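Mandelate racemase / muconate lactonizing enzyme, C-terminal domain protein (Pseudovibrio sp. JE062, PDB 4JHM) is a member of the mandelate racemase / muconate lactonizing enzyme group of the enolase superfamily, of unassigned specific function. Local coordinates at residues Pro122-Ser136 / Thr342-Leu356. Residues are numbered along the deposited sequence; the frame is centred on the assembly and turned at random.
Sequences PLYMLLGGARTKIKS and TDKEGYVHAPAGNGL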
loop_
_atom_site.group_PDB
_atom_site.type_symbol
_atom_site.label_atom_id
_atom_site.label_comp_id
_atom_site.label_asym_id
_atom_site.label_seq_id
_atom_site.Cartn_x
_atom_site.Cartn_y
_atom_site.Cartn_z
ATOM N N PRO A 122 -19.745 31.958 29.183
ATOM C CA PRO A 122 -18.457 31.275 29.213
ATOM C C PRO A 122 -18.034 30.795 27.834
ATOM O O PRO A 122 -18.881 30.542 26.980
ATOM C CB PRO A 122 -18.707 30.072 30.137
ATOM C CG PRO A 122 -20.186 29.916 30.205
ATOM C CD PRO A 122 -20.735 31.300 30.051
ATOM N N LEU A 123 -16.731 30.661 27.626
ATOM C CA LEU A 123 -16.211 30.326 26.313
ATOM C C LEU A 123 -16.699 28.954 25.856
ATOM O O LEU A 123 -17.039 28.769 24.689
ATOM C CB LEU A 123 -14.685 30.356 26.315
ATOM C CG LEU A 123 -14.065 30.564 24.931
ATOM C CD1 LEU A 123 -14.087 32.042 24.574
ATOM C CD2 LEU A 123 -12.647 30.019 24.876
ATOM N N TYR A 124 -16.748 27.995 26.773
ATOM C CA TYR A 124 -17.104 26.632 26.396
ATOM C C TYR A 124 -18.499 26.595 25.778
ATOM O O TYR A 124 -18.824 25.678 25.022
ATOM C CB TYR A 124 -16.978 25.658 27.581
ATOM C CG TYR A 124 -18.008 25.821 28.680
ATOM C CD1 TYR A 124 -19.276 25.264 28.564
ATOM C CD2 TYR A 124 -17.699 26.508 29.849
ATOM C CE1 TYR A 124 -20.214 25.403 29.570
ATOM C CE2 TYR A 124 -18.630 26.655 30.861
ATOM C CZ TYR A 124 -19.884 26.103 30.719
ATOM O OH TYR A 124 -20.804 26.251 31.728
HETATM N N MSE A 125 -19.311 27.604 26.078
HETATM C CA MSE A 125 -20.651 27.707 25.495
HETATM C C MSE A 125 -20.581 28.196 24.073
HETATM O O MSE A 125 -21.260 27.666 23.193
HETATM C CB MSE A 125 -21.494 28.664 26.322
HETATM C CG MSE A 125 -22.973 28.331 26.187
HETATM SE SE MSE A 125 -23.984 29.287 27.580
HETATM C CE MSE A 125 -23.832 27.923 28.994
ATOM N N LEU A 126 -19.756 29.213 23.836
ATOM C CA LEU A 126 -19.583 29.774 22.500
ATOM C C LEU A 126 -19.218 28.709 21.481
ATOM O O LEU A 126 -19.735 28.709 20.363
ATOM C CB LEU A 126 -18.469 30.818 22.493
ATOM C CG LEU A 126 -18.649 32.099 23.295
ATOM C CD1 LEU A 126 -17.420 32.968 23.092
ATOM C CD2 LEU A 126 -19.907 32.843 22.880
ATOM N N LEU A 127 -18.306 27.821 21.868
ATOM C CA LEU A 127 -17.788 26.798 20.963
ATOM C C LEU A 127 -18.752 25.619 20.861
ATOM O O LEU A 127 -19.144 25.221 19.765
ATOM C CB LEU A 127 -16.424 26.307 21.449
ATOM C CG LEU A 127 -15.397 27.404 21.734
ATOM C CD1 LEU A 127 -14.334 26.899 22.693
ATOM C CD2 LEU A 127 -14.772 27.923 20.447
ATOM N N GLY A 128 -19.128 25.063 22.009
ATOM C CA GLY A 128 -20.073 23.957 22.050
ATOM C C GLY A 128 -20.850 23.944 23.348
ATOM O O GLY A 128 -21.604 24.877 23.648
ATOM N N GLY A 129 -20.654 22.891 24.131
ATOM C CA GLY A 129 -21.359 22.740 25.393
ATOM C C GLY A 129 -21.773 21.299 25.581
ATOM O O GLY A 129 -22.886 20.907 25.226
ATOM N N ALA A 130 -20.856 20.507 26.124
ATOM C CA ALA A 130 -21.101 19.091 26.360
ATOM C C ALA A 130 -21.127 18.790 27.848
ATOM O O ALA A 130 -21.846 17.902 28.293
ATOM C CB ALA A 130 -20.026 18.261 25.682
ATOM N N ARG A 131 -20.315 19.520 28.606
ATOM C CA ARG A 131 -20.193 19.302 30.038
ATOM C C ARG A 131 -19.747 20.594 30.693
ATOM O O ARG A 131 -19.149 21.451 30.042
ATOM C CB ARG A 131 -19.166 18.211 30.351
ATOM C CG ARG A 131 -18.953 17.204 29.234
ATOM C CD ARG A 131 -17.633 17.411 28.514
ATOM N NE ARG A 131 -16.631 16.502 29.052
ATOM C CZ ARG A 131 -15.502 16.178 28.440
ATOM N NH1 ARG A 131 -15.195 16.691 27.256
ATOM N NH2 ARG A 131 -14.673 15.328 29.026
ATOM N N THR A 132 -20.036 20.726 31.983
ATOM C CA THR A 132 -19.614 21.891 32.738
ATOM C C THR A 132 -18.471 21.509 33.683
ATOM O O THR A 132 -17.912 22.359 34.381
ATOM C CB THR A 132 -20.806 22.506 33.502
ATOM O OG1 THR A 132 -20.557 23.897 33.746
ATOM C CG2 THR A 132 -21.065 21.776 34.823
ATOM N N LYS A 133 -18.119 20.224 33.682
ATOM C CA LYS A 133 -17.016 19.711 34.499
ATOM C C LYS A 133 -16.384 18.490 33.839
ATOM O O LYS A 133 -16.954 17.926 32.906
ATOM C CB LYS A 133 -17.516 19.341 35.898
ATOM C CG LYS A 133 -18.471 18.158 35.930
ATOM C CD LYS A 133 -18.825 17.777 37.359
ATOM C CE LYS A 133 -19.798 16.608 37.401
ATOM N NZ LYS A 133 -20.286 16.342 38.783
ATOM N N ILE A 134 -15.219 18.070 34.330
ATOM C CA ILE A 134 -14.515 16.924 33.746
ATOM C C ILE A 134 -13.467 16.314 34.687
ATOM O O ILE A 134 -12.865 17.015 35.498
ATOM C CB ILE A 134 -13.827 17.328 32.434
ATOM C CG1 ILE A 134 -12.959 16.186 31.904
ATOM C CG2 ILE A 134 -12.966 18.562 32.649
ATOM C CD1 ILE A 134 -12.179 16.543 30.657
ATOM N N LYS A 135 -13.258 15.004 34.572
ATOM C CA LYS A 135 -12.239 14.299 35.358
ATOM C C LYS A 135 -10.860 14.891 35.110
ATOM O O LYS A 135 -10.450 15.041 33.961
ATOM C CB LYS A 135 -12.194 12.815 34.979
ATOM C CG LYS A 135 -13.332 11.980 35.529
ATOM C CD LYS A 135 -12.935 11.291 36.820
ATOM C CE LYS A 135 -14.158 10.904 37.635
ATOM N NZ LYS A 135 -15.107 10.067 36.853
ATOM N N SER A 136 -10.144 15.204 36.185
ATOM C CA SER A 136 -8.765 15.660 36.078
ATOM C C SER A 136 -7.796 14.566 36.509
ATOM O O SER A 136 -8.187 13.597 37.154
ATOM C CB SER A 136 -8.548 16.896 36.951
ATOM O OG SER A 136 -8.793 16.606 38.319
ATOM N N THR A 342 -9.159 20.941 41.940
ATOM C CA THR A 342 -9.852 19.677 41.730
ATOM C C THR A 342 -10.673 19.328 42.967
ATOM O O THR A 342 -10.134 19.228 44.069
ATOM C CB THR A 342 -8.844 18.550 41.425
ATOM O OG1 THR A 342 -8.238 18.779 40.141
ATOM C CG2 THR A 342 -9.527 17.189 41.430
ATOM N N ASP A 343 -11.978 19.147 42.787
ATOM C CA ASP A 343 -12.871 18.916 43.920
ATOM C C ASP A 343 -12.710 17.499 44.480
ATOM O O ASP A 343 -11.880 16.719 44.004
ATOM C CB ASP A 343 -14.330 19.205 43.537
ATOM C CG ASP A 343 -14.953 18.101 42.704
ATOM O OD1 ASP A 343 -14.357 17.009 42.609
ATOM O OD2 ASP A 343 -16.049 18.326 42.148
ATOM N N LYS A 344 -13.509 17.177 45.494
ATOM C CA LYS A 344 -13.343 15.938 46.250
ATOM C C LYS A 344 -13.762 14.691 45.463
ATOM O O LYS A 344 -13.456 13.570 45.869
ATOM C CB LYS A 344 -14.137 16.017 47.555
ATOM C CG LYS A 344 -13.589 15.142 48.670
ATOM C CD LYS A 344 -12.310 15.722 49.255
ATOM C CE LYS A 344 -11.715 14.816 50.319
ATOM N NZ LYS A 344 -12.642 14.590 51.461
ATOM N N GLU A 345 -14.459 14.888 44.347
ATOM C CA GLU A 345 -14.935 13.776 43.524
ATOM C C GLU A 345 -14.010 13.483 42.344
ATOM O O GLU A 345 -14.176 12.475 41.659
ATOM C CB GLU A 345 -16.344 14.064 43.004
ATOM C CG GLU A 345 -17.405 14.132 44.090
ATOM C CD GLU A 345 -18.789 13.771 43.582
ATOM O OE1 GLU A 345 -19.668 13.469 44.415
ATOM O OE2 GLU A 345 -18.997 13.781 42.349
ATOM N N GLY A 346 -13.044 14.368 42.108
ATOM C CA GLY A 346 -12.067 14.188 41.038
ATOM C C GLY A 346 -12.354 15.053 39.824
ATOM O O GLY A 346 -11.725 14.885 38.766
ATOM N N TYR A 347 -13.295 15.984 39.976
ATOM C CA TYR A 347 -13.736 16.829 38.868
ATOM C C TYR A 347 -13.205 18.252 38.974
ATOM O O TYR A 347 -13.229 18.857 40.041
ATOM C CB TYR A 347 -15.267 16.876 38.807
ATOM C CG TYR A 347 -15.915 15.551 38.484
ATOM C CD1 TYR A 347 -16.103 15.146 37.169
ATOM C CD2 TYR A 347 -16.339 14.706 39.495
ATOM C CE1 TYR A 347 -16.694 13.931 36.874
ATOM C CE2 TYR A 347 -16.934 13.493 39.213
ATOM C CZ TYR A 347 -17.108 13.108 37.903
ATOM O OH TYR A 347 -17.700 11.896 37.635
ATOM N N VAL A 348 -12.724 18.776 37.850
ATOM C CA VAL A 348 -12.411 20.192 37.734
ATOM C C VAL A 348 -13.613 20.892 37.107
ATOM O O VAL A 348 -14.222 20.366 36.170
ATOM C CB VAL A 348 -11.175 20.428 36.854
ATOM C CG1 VAL A 348 -11.505 20.166 35.395
ATOM C CG2 VAL A 348 -10.665 21.847 37.025
ATOM N N HIS A 349 -13.958 22.070 37.622
ATOM C CA HIS A 349 -15.141 22.791 37.156
ATOM C C HIS A 349 -14.797 24.017 36.322
ATOM O O HIS A 349 -13.800 24.685 36.569
ATOM C CB HIS A 349 -15.997 23.226 38.347
ATOM C CG HIS A 349 -16.693 22.094 39.030
ATOM N ND1 HIS A 349 -17.953 21.670 38.668
ATOM C CD2 HIS A 349 -16.303 21.293 40.048
ATOM C CE1 HIS A 349 -18.310 20.657 39.436
ATOM N NE2 HIS A 349 -17.327 20.408 40.283
ATOM N N ALA A 350 -15.640 24.308 35.337
ATOM C CA ALA A 350 -15.514 25.534 34.567
ATOM C C ALA A 350 -15.627 26.714 35.514
ATOM O O ALA A 350 -16.517 26.738 36.360
ATOM C CB ALA A 350 -16.603 25.613 33.515
ATOM N N PRO A 351 -14.720 27.696 35.379
ATOM C CA PRO A 351 -14.743 28.903 36.213
ATOM C C PRO A 351 -16.060 29.669 36.115
ATOM O O PRO A 351 -16.900 29.360 35.271
ATOM C CB PRO A 351 -13.589 29.743 35.659
ATOM C CG PRO A 351 -12.673 28.759 35.006
ATOM C CD PRO A 351 -13.555 27.666 34.475
ATOM N N ALA A 352 -16.219 30.673 36.972
ATOM C CA ALA A 352 -17.496 31.357 37.143
ATOM C C ALA A 352 -17.799 32.373 36.042
ATOM O O ALA A 352 -18.888 32.358 35.465
ATOM C CB ALA A 352 -17.530 32.041 38.501
ATOM N N GLY A 353 -16.843 33.254 35.759
ATOM C CA GLY A 353 -17.087 34.407 34.890
ATOM C C GLY A 353 -17.449 34.057 33.460
ATOM O O GLY A 353 -17.870 32.941 33.166
ATOM N N ASN A 354 -17.293 35.029 32.568
ATOM C CA ASN A 354 -17.459 34.797 31.140
ATOM C C ASN A 354 -16.107 34.712 30.456
ATOM O O ASN A 354 -15.067 34.825 31.104
ATOM C CB ASN A 354 -18.277 35.917 30.511
ATOM C CG ASN A 354 -19.659 36.029 31.107
ATOM O OD1 ASN A 354 -20.234 35.041 31.568
ATOM N ND2 ASN A 354 -20.205 37.240 31.103
ATOM N N GLY A 355 -16.117 34.518 29.143
ATOM C CA GLY A 355 -14.872 34.315 28.417
ATOM C C GLY A 355 -14.130 33.163 29.054
ATOM O O GLY A 355 -14.660 32.063 29.161
ATOM N N LEU A 356 -12.907 33.408 29.499
ATOM C CA LEU A 356 -12.138 32.354 30.153
ATOM C C LEU A 356 -12.552 32.241 31.613
ATOM O O LEU A 356 -12.219 31.265 32.289
ATOM C CB LEU A 356 -10.640 32.627 30.045
ATOM C CG LEU A 356 -10.109 32.705 28.615
ATOM C CD1 LEU A 356 -8.593 32.856 28.597
ATOM C CD2 LEU A 356 -10.538 31.477 27.827
#
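An antiparallel strand pair, Lys133-Ser136 against Tyr347-His349, joins the two segments, their directions 138° apart, and is centred on the hydrogen-bonded pair Ile134-Val348. Ile134 N gives to Val348 O, Val348 N returns a bond to Ile134 O at 2.9 Å, and Ala350 N to Thr132 O and Ser136 N to Gly346 O extend the ladder. On one face, Ile134 CG2 lies 3.5 Å from Val348 CG1, and both side chains reach Phe323 of strand 323-326. On the other, Lys133 runs extended beside His349, its CD 3.6 Å from His349 CE1. A chi1 of 67° sets Lys133 CG over its own backbone, and the straight chain beyond carries NZ over the face of the Tyr347 ring, 4.3 Å from the centroid and 9° off the normal, a cation-pi contact. The kinked side chain of Lys135 brings NZ to Tyr347 OH in a weak hydrogen bond.

In the barrel-type C-terminal domain of this family, strand 133-139 also pairs in parallel with 163-167 and 323-326; strand 347-349 is its third, antiparallel partner, and the sheet branches there. The turn before it is held by Asp343: OD1 receives Glu345 N, forming an Asx turn, and Tyr347 N from opposite faces of the carboxylate plane, while OD2 takes His349 NE2. Ser136 OG and Thr342 OG1 share a 2.9 Å hydrogen bond.

Beyond the strands, Ala350 CB sits 3.5 Å from Tyr124 CE2, and Leu315 of helix 304-316 touches both side chains. Leu123 N, at the start of helix 123-127, donates to Gly355 O (2.9 Å), and Leu123 CD2 meets Leu356 CD2 alongside.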